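Local coordinates for ZYG-9 (Caenorhabditis elegans, PDB 2OF3), which helps organise microtubules and spindle poles during mitosis and meiosis in one-cell stage embryos, here through a TOG domain of a family implicated in tubulin binding, at residues L81-C92 against V107-I118. Residues are numbered along the deposited sequence; the frame is centred on the assembly and turned at random.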
loop_
_atom_site.group_PDB
_atom_site.type_symbol
_atom_site.label_atom_id
_atom_site.label_comp_id
_atom_site.label_asym_id
_atom_site.label_seq_id
_atom_site.Cartn_x
_atom_site.Cartn_y
_atom_site.Cartn_z
ATOM N N LEU A 81 -17.063 -9.379 -3.098
ATOM C CA LEU A 81 -15.861 -8.566 -3.014
ATOM C C LEU A 81 -14.758 -9.271 -2.230
ATOM O O LEU A 81 -13.614 -9.217 -2.674
ATOM C CB LEU A 81 -16.152 -7.176 -2.397
ATOM C CG LEU A 81 -17.209 -6.322 -3.131
ATOM C CD1 LEU A 81 -17.367 -5.017 -2.353
ATOM C CD2 LEU A 81 -16.784 -5.971 -4.566
ATOM N N LEU A 82 -15.082 -9.894 -1.075
ATOM C CA LEU A 82 -14.108 -10.664 -0.300
ATOM C C LEU A 82 -13.524 -11.874 -1.060
ATOM O O LEU A 82 -12.283 -12.075 -1.056
ATOM C CB LEU A 82 -14.735 -11.209 0.996
ATOM C CG LEU A 82 -14.719 -10.188 2.098
ATOM C CD1 LEU A 82 -15.648 -10.747 3.151
ATOM C CD2 LEU A 82 -13.247 -9.927 2.677
ATOM N N SER A 83 -14.407 -12.667 -1.691
ATOM C CA SER A 83 -14.003 -13.884 -2.410
ATOM C C SER A 83 -13.009 -13.550 -3.515
ATOM O O SER A 83 -12.151 -14.363 -3.839
ATOM C CB SER A 83 -15.206 -14.535 -3.091
ATOM O OG SER A 83 -16.067 -15.122 -2.134
ATOM N N ASN A 84 -13.141 -12.355 -4.077
ATOM C CA ASN A 84 -12.372 -11.913 -5.247
ATOM C C ASN A 84 -11.452 -10.743 -4.968
ATOM O O ASN A 84 -10.980 -10.103 -5.896
ATOM C CB ASN A 84 -13.344 -11.621 -6.428
ATOM C CG ASN A 84 -14.027 -12.849 -6.865
ATOM O OD1 ASN A 84 -13.407 -13.745 -7.478
ATOM N ND2 ASN A 84 -15.281 -12.991 -6.480
ATOM N N SER A 85 -11.170 -10.498 -3.691
ATOM C CA SER A 85 -10.401 -9.331 -3.263
ATOM C C SER A 85 -9.052 -9.268 -3.937
ATOM O O SER A 85 -8.617 -8.181 -4.375
ATOM C CB SER A 85 -10.197 -9.296 -1.752
ATOM O OG SER A 85 -9.305 -10.341 -1.279
ATOM N N ASP A 86 -8.384 -10.405 -4.050
ATOM C CA ASP A 86 -7.073 -10.439 -4.678
ATOM C C ASP A 86 -7.130 -9.973 -6.143
ATOM O O ASP A 86 -6.259 -9.237 -6.590
ATOM C CB ASP A 86 -6.442 -11.848 -4.512
ATOM C CG ASP A 86 -7.262 -12.972 -5.185
ATOM O OD1 ASP A 86 -8.492 -13.067 -4.913
ATOM O OD2 ASP A 86 -6.687 -13.798 -5.987
ATOM N N LEU A 87 -8.155 -10.357 -6.878
ATOM C CA LEU A 87 -8.255 -10.017 -8.315
ATOM C C LEU A 87 -8.721 -8.607 -8.495
ATOM O O LEU A 87 -8.288 -7.930 -9.430
ATOM C CB LEU A 87 -9.229 -10.972 -9.026
ATOM C CG LEU A 87 -8.867 -12.481 -8.919
ATOM C CD1 LEU A 87 -9.991 -13.377 -9.547
ATOM C CD2 LEU A 87 -7.525 -12.747 -9.607
ATOM N N LEU A 88 -9.601 -8.152 -7.603
ATOM C CA LEU A 88 -10.097 -6.764 -7.682
ATOM C C LEU A 88 -9.014 -5.796 -7.349
ATOM O O LEU A 88 -8.862 -4.798 -8.056
ATOM C CB LEU A 88 -11.314 -6.569 -6.783
ATOM C CG LEU A 88 -12.562 -7.345 -7.221
ATOM C CD1 LEU A 88 -13.650 -7.126 -6.181
ATOM C CD2 LEU A 88 -13.041 -7.030 -8.679
ATOM N N LEU A 89 -8.199 -6.090 -6.333
ATOM C CA LEU A 89 -7.088 -5.219 -5.997
ATOM C C LEU A 89 -6.058 -5.193 -7.111
ATOM O O LEU A 89 -5.521 -4.122 -7.417
ATOM C CB LEU A 89 -6.479 -5.582 -4.621
ATOM C CG LEU A 89 -7.444 -5.342 -3.429
ATOM C CD1 LEU A 89 -6.804 -5.982 -2.191
ATOM C CD2 LEU A 89 -7.689 -3.845 -3.161
ATOM N N LYS A 90 -5.823 -6.309 -7.786
ATOM C CA LYS A 90 -4.910 -6.305 -8.954
ATOM C C LYS A 90 -5.406 -5.403 -10.117
ATOM O O LYS A 90 -4.625 -4.644 -10.747
ATOM C CB LYS A 90 -4.681 -7.729 -9.451
ATOM C CG LYS A 90 -3.740 -8.549 -8.553
ATOM C CD LYS A 90 -3.672 -9.973 -9.080
ATOM C CE LYS A 90 -2.499 -10.701 -8.524
ATOM N NZ LYS A 90 -2.689 -10.892 -7.035
ATOM N N TRP A 91 -6.689 -5.522 -10.440
ATOM C CA TRP A 91 -7.312 -4.638 -11.424
ATOM C C TRP A 91 -7.150 -3.161 -11.032
ATOM O O TRP A 91 -6.849 -2.343 -11.882
ATOM C CB TRP A 91 -8.788 -5.014 -11.581
ATOM C CG TRP A 91 -9.454 -4.200 -12.663
ATOM C CD1 TRP A 91 -9.498 -4.489 -14.008
ATOM C CD2 TRP A 91 -10.138 -2.919 -12.486
ATOM N NE1 TRP A 91 -10.182 -3.483 -14.666
ATOM C CE2 TRP A 91 -10.589 -2.513 -13.772
ATOM C CE3 TRP A 91 -10.410 -2.091 -11.359
ATOM C CZ2 TRP A 91 -11.323 -1.288 -13.982
ATOM C CZ3 TRP A 91 -11.147 -0.881 -11.554
ATOM C CH2 TRP A 91 -11.586 -0.497 -12.874
ATOM N N CYS A 92 -7.348 -2.816 -9.762
ATOM C CA CYS A 92 -7.103 -1.474 -9.252
ATOM C C CYS A 92 -5.641 -1.046 -9.448
ATOM O O CYS A 92 -5.412 0.114 -9.798
ATOM C CB CYS A 92 -7.488 -1.373 -7.759
ATOM S SG CYS A 92 -9.319 -1.510 -7.432
ATOM N N VAL A 107 -11.543 4.361 -7.836
ATOM C CA VAL A 107 -10.681 3.189 -7.576
ATOM C C VAL A 107 -10.337 3.146 -6.103
ATOM O O VAL A 107 -10.468 2.115 -5.472
ATOM C CB VAL A 107 -9.402 3.206 -8.424
ATOM C CG1 VAL A 107 -8.415 2.156 -7.907
ATOM C CG2 VAL A 107 -9.734 2.994 -9.929
ATOM N N LEU A 108 -9.958 4.290 -5.519
ATOM C CA LEU A 108 -9.546 4.286 -4.116
ATOM C C LEU A 108 -10.692 3.999 -3.192
ATOM O O LEU A 108 -10.510 3.397 -2.144
ATOM C CB LEU A 108 -8.828 5.593 -3.743
ATOM C CG LEU A 108 -7.534 5.757 -4.556
ATOM C CD1 LEU A 108 -7.064 7.155 -4.239
ATOM C CD2 LEU A 108 -6.456 4.740 -4.113
ATOM N N GLU A 109 -11.899 4.406 -3.590
ATOM C CA GLU A 109 -13.100 4.090 -2.824
ATOM C C GLU A 109 -13.342 2.611 -2.839
ATOM O O GLU A 109 -13.670 2.032 -1.793
ATOM C CB GLU A 109 -14.274 4.822 -3.443
ATOM C CG GLU A 109 -15.595 4.492 -2.917
ATOM C CD GLU A 109 -16.695 5.246 -3.696
ATOM O OE1 GLU A 109 -16.388 6.217 -4.436
ATOM O OE2 GLU A 109 -17.865 4.867 -3.541
ATOM N N LEU A 110 -13.174 1.978 -4.002
ATOM C CA LEU A 110 -13.246 0.497 -4.044
ATOM C C LEU A 110 -12.167 -0.170 -3.178
ATOM O O LEU A 110 -12.475 -1.115 -2.445
ATOM C CB LEU A 110 -13.221 -0.080 -5.477
ATOM C CG LEU A 110 -13.385 -1.601 -5.579
ATOM C CD1 LEU A 110 -14.715 -2.088 -4.915
ATOM C CD2 LEU A 110 -13.328 -2.045 -7.033
ATOM N N CYS A 111 -10.925 0.313 -3.247
ATOM C CA CYS A 111 -9.825 -0.268 -2.469
ATOM C C CYS A 111 -10.159 -0.170 -0.986
ATOM O O CYS A 111 -9.968 -1.125 -0.247
ATOM C CB CYS A 111 -8.486 0.461 -2.733
ATOM S SG CYS A 111 -7.851 0.184 -4.394
ATOM N N LYS A 112 -10.657 0.991 -0.553
ATOM C CA LYS A 112 -11.060 1.212 0.846
ATOM C C LYS A 112 -12.128 0.226 1.351
ATOM O O LYS A 112 -11.993 -0.360 2.429
ATOM C CB LYS A 112 -11.479 2.688 1.050
ATOM C CG LYS A 112 -11.933 3.090 2.467
ATOM C CD LYS A 112 -10.750 3.380 3.407
ATOM C CE LYS A 112 -11.275 3.836 4.812
ATOM N NZ LYS A 112 -11.985 5.170 4.655
ATOM N N VAL A 113 -13.155 0.022 0.560
ATOM C CA VAL A 113 -14.244 -0.871 0.914
ATOM C C VAL A 113 -13.705 -2.287 1.052
ATOM O O VAL A 113 -14.052 -3.009 1.986
ATOM C CB VAL A 113 -15.341 -0.746 -0.213
ATOM C CG1 VAL A 113 -16.141 -1.969 -0.409
ATOM C CG2 VAL A 113 -16.264 0.486 0.051
ATOM N N ILE A 114 -12.868 -2.705 0.106
ATOM C CA ILE A 114 -12.299 -4.063 0.113
ATOM C C ILE A 114 -11.413 -4.307 1.353
ATOM O O ILE A 114 -11.593 -5.307 2.056
ATOM C CB ILE A 114 -11.512 -4.390 -1.227
ATOM C CG1 ILE A 114 -12.477 -4.633 -2.401
ATOM C CG2 ILE A 114 -10.628 -5.650 -1.067
ATOM C CD1 ILE A 114 -11.748 -4.602 -3.734
ATOM N N VAL A 115 -10.493 -3.393 1.656
ATOM C CA VAL A 115 -9.596 -3.589 2.820
ATOM C C VAL A 115 -10.336 -3.474 4.172
ATOM O O VAL A 115 -9.996 -4.201 5.122
ATOM C CB VAL A 115 -8.286 -2.713 2.761
ATOM C CG1 VAL A 115 -7.573 -2.967 1.454
ATOM C CG2 VAL A 115 -8.620 -1.198 2.892
ATOM N N GLU A 116 -11.359 -2.615 4.232
ATOM C CA GLU A 116 -12.303 -2.623 5.405
ATOM C C GLU A 116 -13.062 -3.919 5.597
ATOM O O GLU A 116 -13.137 -4.391 6.721
ATOM C CB GLU A 116 -13.264 -1.470 5.316
ATOM C CG GLU A 116 -12.606 -0.255 5.916
ATOM C CD GLU A 116 -13.398 1.007 5.681
ATOM O OE1 GLU A 116 -14.359 0.979 4.854
ATOM O OE2 GLU A 116 -13.008 2.023 6.289
ATOM N N LEU A 117 -13.559 -4.540 4.516
ATOM C CA LEU A 117 -14.196 -5.846 4.616
ATOM C C LEU A 117 -13.234 -6.933 5.008
ATOM O O LEU A 117 -13.569 -7.810 5.831
ATOM C CB LEU A 117 -14.854 -6.247 3.276
ATOM C CG LEU A 117 -16.222 -5.625 2.927
ATOM C CD1 LEU A 117 -16.538 -5.859 1.397
ATOM C CD2 LEU A 117 -17.258 -6.244 3.855
ATOM N N ILE A 118 -12.014 -6.902 4.457
ATOM C CA ILE A 118 -10.976 -7.838 4.904
ATOM C C ILE A 118 -10.709 -7.634 6.395
ATOM O O ILE A 118 -10.688 -8.627 7.184
ATOM C CB ILE A 118 -9.673 -7.661 4.078
ATOM C CG1 ILE A 118 -9.897 -8.084 2.624
ATOM C CG2 ILE A 118 -8.442 -8.439 4.733
ATOM C CD1 ILE A 118 -8.703 -7.610 1.649
#
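Apolar, buried packing joins helices 85–95 and 101–120, a near-antiparallel hairpin in the HEAT-like array of the TOG domain (156° between the N-to-C directions of 85–92 and 107–118), with L81 and L82 added from the end of helix 78–83. I114 carries the middle with both its branches. Its CG2 meets CB of S85 at 3.7 Å and the branch point of L89, while the extended other branch (chi2 166°) carries CD1 to CB of L88 at 3.7 Å. L89 slides past I114 in the opposite sense, and its CD2 approaches SG of C111 at 4.2 Å; F133 of helix 127–139 touches both L89 and C111. Shortening L89 to an alanine is likely to strip one side of the cover from CG2 of I114 and the C111 sulfur, opening a gap toward F133. At one end CB of C92 lies 3.7 Å from CG1 of V107, and the sulfurs of C92 and C111 are 3.8 Å apart, too far for a disulfide. Beyond N84, CD1 of L81 rests against CG1 of V113 (3.8 Å) and CD1 of L117, and CD2 of L82 lies over the L117–I118 backbone, also meeting CG1 of I118. The S85 hydroxyl is hydrogen-bonded to K11; methyls, methylenes and sulfurs make the contact, consistent with cohesion through shape fit and hydrophobic burial.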